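Local coordinates for protein purine nucleoside phosphorylase (PDB 1XFJ) that probably phosphorolyses inosine and S-methyl-5'-thioadenosine and deaminates adenosine, as a metal-binding member of the YfiH/LACC1 family, at residues 133-136 / 137-141; 141-144 / 145-149; 210-213 / 214-218. All blocks are in the same frame, centred on the assembly; numbering follows the deposited sequence.

Contact 1: 133-136 / 137-141; sequences GWRG and ALDGV
L138 meets the indole of W134 at its rim: its CD2 lies near the ring plane, 4.4 Å from W134 CZ3, a loose edge-on approach within one helical turn. Over one face of the indole sits CB of R135, displaced toward the border of the ring. The R135 guanidinium is itself partly covered, with W134 CH2 standing 3.4 Å above the plane of the R135 group and again off its centre. The bend at chi3 (-65°) turns the end of the arginine back over the tryptophan.

At the in-plane edge of this guanidinium a water accepts from R135 NH1 at 2.9 Å. The same water donates to D139 OD2 at 2.7 Å and so couples two groups that do not pair directly, since R135 NH1 and D139 OD2 are 5.1 Å apart. The two side chains run alongside one another, their flat ends turned 46° apart, and direct contact falls to R135 CG against D139 OD2 at 3.5 Å.

Along the backbone, A137 N, L138 N and D139 N bond back to the carbonyls of G133, W134 and R135, G133 being the N-cap. The last carbonyl of the turn, G136 O, is gripped twice: V141 N arrives nearly straight (171°), whereas G140 N reaches the opposite face by a more bent bond. G140, with positive phi, ends one helix and is N-cap of the next, while V141 CG1 rests 3.5 Å from G136 C, over a residue that has no side chain.

The short helix 134-139 therefore links strand 126-132 to helix 141-151. One face packs on helix 176-185, where W134 meets F178 edge-to-face and L138 touches R181 and F182; on the loop side R135 lies against H77 and D139 against T79.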
loop_
_atom_site.group_PDB
_atom_site.type_symbol
_atom_site.label_atom_id
_atom_site.label_comp_id
_atom_site.label_asym_id
_atom_site.label_seq_id
_atom_site.Cartn_x
_atom_site.Cartn_y
_atom_site.Cartn_z
ATOM N N GLY A 133 -3.924 4.525 4.343
ATOM C CA GLY A 133 -4.231 4.224 5.727
ATOM C C GLY A 133 -5.641 4.760 5.900
ATOM O O GLY A 133 -6.245 5.199 4.922
ATOM N N TRP A 134 -6.184 4.753 7.111
ATOM C CA TRP A 134 -7.543 5.256 7.275
ATOM C C TRP A 134 -7.651 6.736 6.920
ATOM O O TRP A 134 -8.631 7.160 6.313
ATOM C CB TRP A 134 -8.061 5.018 8.706
ATOM C CG TRP A 134 -7.407 5.844 9.780
ATOM C CD1 TRP A 134 -6.383 5.463 10.602
ATOM C CD2 TRP A 134 -7.743 7.186 10.152
ATOM N NE1 TRP A 134 -6.062 6.489 11.465
ATOM C CE2 TRP A 134 -6.882 7.557 11.208
ATOM C CE3 TRP A 134 -8.691 8.114 9.693
ATOM C CZ2 TRP A 134 -6.938 8.817 11.816
ATOM C CZ3 TRP A 134 -8.746 9.367 10.295
ATOM C CH2 TRP A 134 -7.873 9.705 11.348
ATOM N N ARG A 135 -6.635 7.517 7.277
ATOM C CA ARG A 135 -6.653 8.950 7.002
ATOM C C ARG A 135 -6.597 9.248 5.509
ATOM O O ARG A 135 -7.423 10.001 4.991
ATOM C CB ARG A 135 -5.492 9.647 7.721
ATOM C CG ARG A 135 -5.568 11.175 7.691
ATOM C CD ARG A 135 -4.394 11.810 8.441
ATOM N NE ARG A 135 -4.419 11.515 9.874
ATOM C CZ ARG A 135 -5.221 12.107 10.754
ATOM N NH1 ARG A 135 -6.079 13.042 10.362
ATOM N NH2 ARG A 135 -5.164 11.761 12.035
ATOM N N GLY A 136 -5.624 8.658 4.820
ATOM C CA GLY A 136 -5.502 8.880 3.389
ATOM C C GLY A 136 -6.747 8.423 2.652
ATOM O O GLY A 136 -7.250 9.113 1.766
ATOM N N ALA A 137 -7.253 7.251 3.019
ATOM C CA ALA A 137 -8.449 6.721 2.377
ATOM C C ALA A 137 -9.630 7.669 2.568
ATOM O O ALA A 137 -10.360 7.970 1.620
ATOM C CB ALA A 137 -8.785 5.353 2.950
ATOM N N LEU A 138 -9.811 8.148 3.793
ATOM C CA LEU A 138 -10.917 9.053 4.084
ATOM C C LEU A 138 -10.788 10.379 3.339
ATOM O O LEU A 138 -11.772 10.895 2.800
ATOM C CB LEU A 138 -10.995 9.327 5.588
ATOM C CG LEU A 138 -12.090 10.303 6.019
ATOM C CD1 LEU A 138 -13.456 9.719 5.682
ATOM C CD2 LEU A 138 -11.974 10.573 7.515
ATOM N N ASP A 139 -9.576 10.922 3.304
ATOM C CA ASP A 139 -9.337 12.206 2.653
ATOM C C ASP A 139 -9.301 12.181 1.125
ATOM O O ASP A 139 -9.401 13.232 0.489
ATOM C CB ASP A 139 -8.056 12.842 3.206
ATOM C CG ASP A 139 -8.166 13.187 4.688
ATOM O OD1 ASP A 139 -9.302 13.380 5.176
ATOM O OD2 ASP A 139 -7.118 13.280 5.367
ATOM N N GLY A 140 -9.155 10.998 0.533
ATOM C CA GLY A 140 -9.151 10.910 -0.920
ATOM C C GLY A 140 -7.867 10.543 -1.649
ATOM O O GLY A 140 -7.691 10.920 -2.815
ATOM N N VAL A 141 -6.974 9.801 -1.004
ATOM C CA VAL A 141 -5.730 9.424 -1.668
ATOM C C VAL A 141 -5.979 8.558 -2.903
ATOM O O VAL A 141 -5.226 8.628 -3.874
ATOM C CB VAL A 141 -4.760 8.674 -0.718
ATOM C CG1 VAL A 141 -5.310 7.305 -0.351
ATOM C CG2 VAL A 141 -3.391 8.550 -1.379
HETATM O O HOH W 1 -6.705 14.405 7.827
#

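Contact 2: 141-144 / 145-149; sequences VVQS and AVDRM
Q143 and D147, one turn apart, carry the polar side-chain part of this contact on the outer flank of helix 141-151. The glutamine leaves the helix with CG anti to its own backbone N, and the bend at chi2 (65°) brings its end over to the aspartate. The two side chains cross at a slant, their flat ends 29° apart. Q143 CG also lies 3.9 Å from D147 OD2. D147 CG, set beside its own backbone N (chi1 -72°), lies 3.1 Å from Q143 O.

Backbone bonds supply the regular frame. D147 N reaches Q143 O at 2.8 Å, and A145 N, V146 N and R148 N bond in the same i to i+4 pattern to V141 O, V142 O and S144 O. The R148 bond measures 2.9 Å from R148 N to S144 O.

Apolar atoms lie against these carbonyls. A145 CB is 3.5 Å from V141 O, and V146 CG2 is 3.4 Å from V142 O. The methyls of V142 lie against R213 and L214 of helix 206-216, whereas V141 touches A132 and selenomethionine M149 touches I126 and A128 of strand 126-132.

Two polar ends find their partners elsewhere: S144 OG is hydrogen-bonded to T79 O, and R148 forms a salt bridge with E151, while its NE makes a weak hydrogen bond to A81 O.

The helix is thus amphipathic, with an apolar side laid on the six-stranded sheet. Strands 126-132 and 160-163, between which it lies in the chain, run parallel with strand 115-121 between them, so it forms part of a beta-alpha-beta crossover in the alpha-beta-beta-alpha architecture of this protein.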
loop_
_atom_site.group_PDB
_atom_site.type_symbol
_atom_site.label_atom_id
_atom_site.label_comp_id
_atom_site.label_asym_id
_atom_site.label_seq_id
_atom_site.Cartn_x
_atom_site.Cartn_y
_atom_site.Cartn_z
ATOM N N VAL A 141 -6.974 9.801 -1.004
ATOM C CA VAL A 141 -5.730 9.424 -1.668
ATOM C C VAL A 141 -5.979 8.558 -2.903
ATOM O O VAL A 141 -5.226 8.628 -3.874
ATOM C CB VAL A 141 -4.760 8.674 -0.718
ATOM C CG1 VAL A 141 -5.310 7.305 -0.351
ATOM C CG2 VAL A 141 -3.391 8.550 -1.379
ATOM N N VAL A 142 -7.030 7.742 -2.875
ATOM C CA VAL A 142 -7.332 6.894 -4.026
ATOM C C VAL A 142 -7.739 7.750 -5.225
ATOM O O VAL A 142 -7.200 7.593 -6.318
ATOM C CB VAL A 142 -8.461 5.883 -3.719
ATOM C CG1 VAL A 142 -8.806 5.086 -4.979
ATOM C CG2 VAL A 142 -8.023 4.934 -2.615
ATOM N N GLN A 143 -8.684 8.663 -5.018
ATOM C CA GLN A 143 -9.127 9.530 -6.102
ATOM C C GLN A 143 -7.951 10.373 -6.593
ATOM O O GLN A 143 -7.832 10.645 -7.787
ATOM C CB GLN A 143 -10.261 10.444 -5.625
ATOM C CG GLN A 143 -10.841 11.367 -6.700
ATOM C CD GLN A 143 -11.551 10.617 -7.823
ATOM O OE1 GLN A 143 -11.013 10.458 -8.925
ATOM N NE2 GLN A 143 -12.763 10.149 -7.545
ATOM N N SER A 144 -7.080 10.778 -5.672
ATOM C CA SER A 144 -5.924 11.593 -6.036
ATOM C C SER A 144 -4.973 10.842 -6.963
ATOM O O SER A 144 -4.493 11.394 -7.960
ATOM C CB SER A 144 -5.164 12.036 -4.787
ATOM O OG SER A 144 -4.007 12.773 -5.151
ATOM N N ALA A 145 -4.706 9.582 -6.631
ATOM C CA ALA A 145 -3.818 8.755 -7.436
ATOM C C ALA A 145 -4.421 8.561 -8.824
ATOM O O ALA A 145 -3.714 8.616 -9.831
ATOM C CB ALA A 145 -3.598 7.409 -6.761
ATOM N N VAL A 146 -5.731 8.334 -8.870
ATOM C CA VAL A 146 -6.419 8.150 -10.143
ATOM C C VAL A 146 -6.338 9.445 -10.949
ATOM O O VAL A 146 -6.040 9.422 -12.142
ATOM C CB VAL A 146 -7.904 7.756 -9.929
ATOM C CG1 VAL A 146 -8.662 7.829 -11.242
ATOM C CG2 VAL A 146 -7.987 6.334 -9.368
ATOM N N ASP A 147 -6.593 10.579 -10.298
ATOM C CA ASP A 147 -6.528 11.864 -10.989
ATOM C C ASP A 147 -5.130 12.129 -11.551
ATOM O O ASP A 147 -4.986 12.650 -12.656
ATOM C CB ASP A 147 -6.916 13.011 -10.050
ATOM C CG ASP A 147 -8.402 13.035 -9.718
ATOM O OD1 ASP A 147 -9.183 12.261 -10.322
ATOM O OD2 ASP A 147 -8.787 13.845 -8.847
ATOM N N ARG A 148 -4.099 11.770 -10.791
ATOM C CA ARG A 148 -2.727 11.985 -11.241
ATOM C C ARG A 148 -2.442 11.098 -12.455
ATOM O O ARG A 148 -1.760 11.512 -13.394
ATOM C CB ARG A 148 -1.737 11.672 -10.113
ATOM C CG ARG A 148 -0.419 12.433 -10.214
ATOM C CD ARG A 148 -0.581 13.874 -9.733
ATOM N NE ARG A 148 0.676 14.619 -9.734
ATOM C CZ ARG A 148 1.163 15.268 -10.788
ATOM N NH1 ARG A 148 0.501 15.270 -11.936
ATOM N NH2 ARG A 148 2.317 15.913 -10.695
HETATM N N MSE A 149 -2.968 9.876 -12.436
HETATM C CA MSE A 149 -2.773 8.959 -13.554
HETATM C C MSE A 149 -3.447 9.542 -14.789
HETATM O O MSE A 149 -2.919 9.461 -15.900
HETATM C CB MSE A 149 -3.373 7.587 -13.234
HETATM C CG MSE A 149 -2.621 6.814 -12.169
HETATM SE SE MSE A 149 -3.568 5.236 -11.615
HETATM C CE MSE A 149 -3.238 4.124 -13.167
#

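Contact 3: 210-213 / 214-218; sequences VLDR and LATAG
R213 and T216 lie side by side and point the same way, T216 CB facing one side of the guanidinium. R213 NH2 comes to 3.4 Å from T216 OG1, but the angle is too poor for a hydrogen bond. The hydroxyl turns back instead: with OG1 beside its own backbone N (chi1 -59°), T216 donates from OG1 to D212 O at 2.9 Å. T216 N reaches the same oxygen from the opposite face, so both donors of T216 converge on D212 O.

The D212 carboxylate crosses T216 without bonding it and forms a salt bridge with R213, whose NH2 stands 2.9 Å from D212 OD2 on its syn side, 28° out of the carboxylate plane. On the flank packed against strands 160-163 and 221-224, the leucines approach obliquely, L211 CD2 lying 4.2 Å from L214 CD1. Beyond T216 the helix closes in a Schellman motif, with G218 at positive phi and G218 N bonded to A215 O at 3.1 Å.

Because D212 has a second salt bridge, from OD1 to R191, the carboxylate is shared by two arginines, one at each oxygen. Such a setting would probably keep it ionised and restrict its rotation.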
loop_
_atom_site.group_PDB
_atom_site.type_symbol
_atom_site.label_atom_id
_atom_site.label_comp_id
_atom_site.label_asym_id
_atom_site.label_seq_id
_atom_site.Cartn_x
_atom_site.Cartn_y
_atom_site.Cartn_z
ATOM N N VAL A 210 -11.671 0.943 1.098
ATOM C CA VAL A 210 -10.766 1.322 0.019
ATOM C C VAL A 210 -11.324 0.874 -1.335
ATOM O O VAL A 210 -11.177 1.581 -2.334
ATOM C CB VAL A 210 -9.369 0.710 0.236
ATOM C CG1 VAL A 210 -8.463 1.028 -0.942
ATOM C CG2 VAL A 210 -8.766 1.264 1.524
ATOM N N LEU A 211 -11.959 -0.295 -1.370
ATOM C CA LEU A 211 -12.548 -0.781 -2.618
ATOM C C LEU A 211 -13.674 0.167 -3.021
ATOM O O LEU A 211 -13.896 0.413 -4.208
ATOM C CB LEU A 211 -13.084 -2.207 -2.449
ATOM C CG LEU A 211 -12.019 -3.313 -2.433
ATOM C CD1 LEU A 211 -12.649 -4.635 -2.015
ATOM C CD2 LEU A 211 -11.379 -3.436 -3.813
ATOM N N ASP A 212 -14.370 0.710 -2.024
ATOM C CA ASP A 212 -15.454 1.655 -2.278
ATOM C C ASP A 212 -14.875 2.942 -2.869
ATOM O O ASP A 212 -15.476 3.554 -3.753
ATOM C CB ASP A 212 -16.201 1.981 -0.979
ATOM C CG ASP A 212 -17.208 3.112 -1.150
ATOM O OD1 ASP A 212 -18.263 2.889 -1.778
ATOM O OD2 ASP A 212 -16.936 4.227 -0.660
ATOM N N ARG A 213 -13.710 3.353 -2.375
ATOM C CA ARG A 213 -13.069 4.564 -2.876
ATOM C C ARG A 213 -12.655 4.361 -4.332
ATOM O O ARG A 213 -12.791 5.268 -5.158
ATOM C CB ARG A 213 -11.843 4.923 -2.027
ATOM C CG ARG A 213 -12.152 5.337 -0.589
ATOM C CD ARG A 213 -12.986 6.611 -0.523
ATOM N NE ARG A 213 -14.400 6.377 -0.808
ATOM C CZ ARG A 213 -15.301 7.345 -0.949
ATOM N NH1 ARG A 213 -14.933 8.616 -0.835
ATOM N NH2 ARG A 213 -16.570 7.048 -1.197
ATOM N N LEU A 214 -12.151 3.172 -4.643
ATOM C CA LEU A 214 -11.745 2.854 -6.007
ATOM C C LEU A 214 -12.967 2.936 -6.917
ATOM O O LEU A 214 -12.922 3.547 -7.986
ATOM C CB LEU A 214 -11.148 1.447 -6.063
ATOM C CG LEU A 214 -9.715 1.347 -5.540
ATOM C CD1 LEU A 214 -9.340 -0.106 -5.283
ATOM C CD2 LEU A 214 -8.780 1.984 -6.565
ATOM N N ALA A 215 -14.057 2.316 -6.476
ATOM C CA ALA A 215 -15.300 2.311 -7.237
ATOM C C ALA A 215 -15.803 3.729 -7.466
ATOM O O ALA A 215 -16.253 4.068 -8.562
ATOM C CB ALA A 215 -16.357 1.502 -6.502
ATOM N N THR A 216 -15.730 4.555 -6.429
ATOM C CA THR A 216 -16.189 5.934 -6.534
ATOM C C THR A 216 -15.289 6.738 -7.468
ATOM O O THR A 216 -15.726 7.725 -8.068
ATOM C CB THR A 216 -16.245 6.605 -5.145
ATOM O OG1 THR A 216 -17.134 5.865 -4.300
ATOM C CG2 THR A 216 -16.754 8.038 -5.259
ATOM N N ALA A 217 -14.037 6.301 -7.605
ATOM C CA ALA A 217 -13.077 6.976 -8.474
ATOM C C ALA A 217 -13.184 6.492 -9.923
ATOM O O ALA A 217 -12.390 6.883 -10.778
ATOM C CB ALA A 217 -11.656 6.755 -7.959
ATOM N N GLY A 218 -14.162 5.633 -10.194
ATOM C CA GLY A 218 -14.345 5.129 -11.544
ATOM C C GLY A 218 -13.589 3.856 -11.882
ATOM O O GLY A 218 -13.611 3.409 -13.029
#

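In the fold
Contacts 1 and 2 follow directly along the chain, sharing V141, with centres about 11 Å apart. Contact 3, on helix 206-216, returns beside both: its centre is about 12 Å from that of contact 1 and about 11 Å from that of contact 2. With contact 2 it forms an apolar seam, V142 CG1 to L214 CD2 at 3.5 Å and V142 CG2 to R213 CB at 3.9 Å. Its touch on contact 1 is slighter, A137 O to R213 CD at 3.7 Å. A bound beta-mercaptoethanol, probably from the crystallisation liquor, lies about 3 Å from G133 at the nearest atoms, at the start of contact 1, where it may mark a pocket.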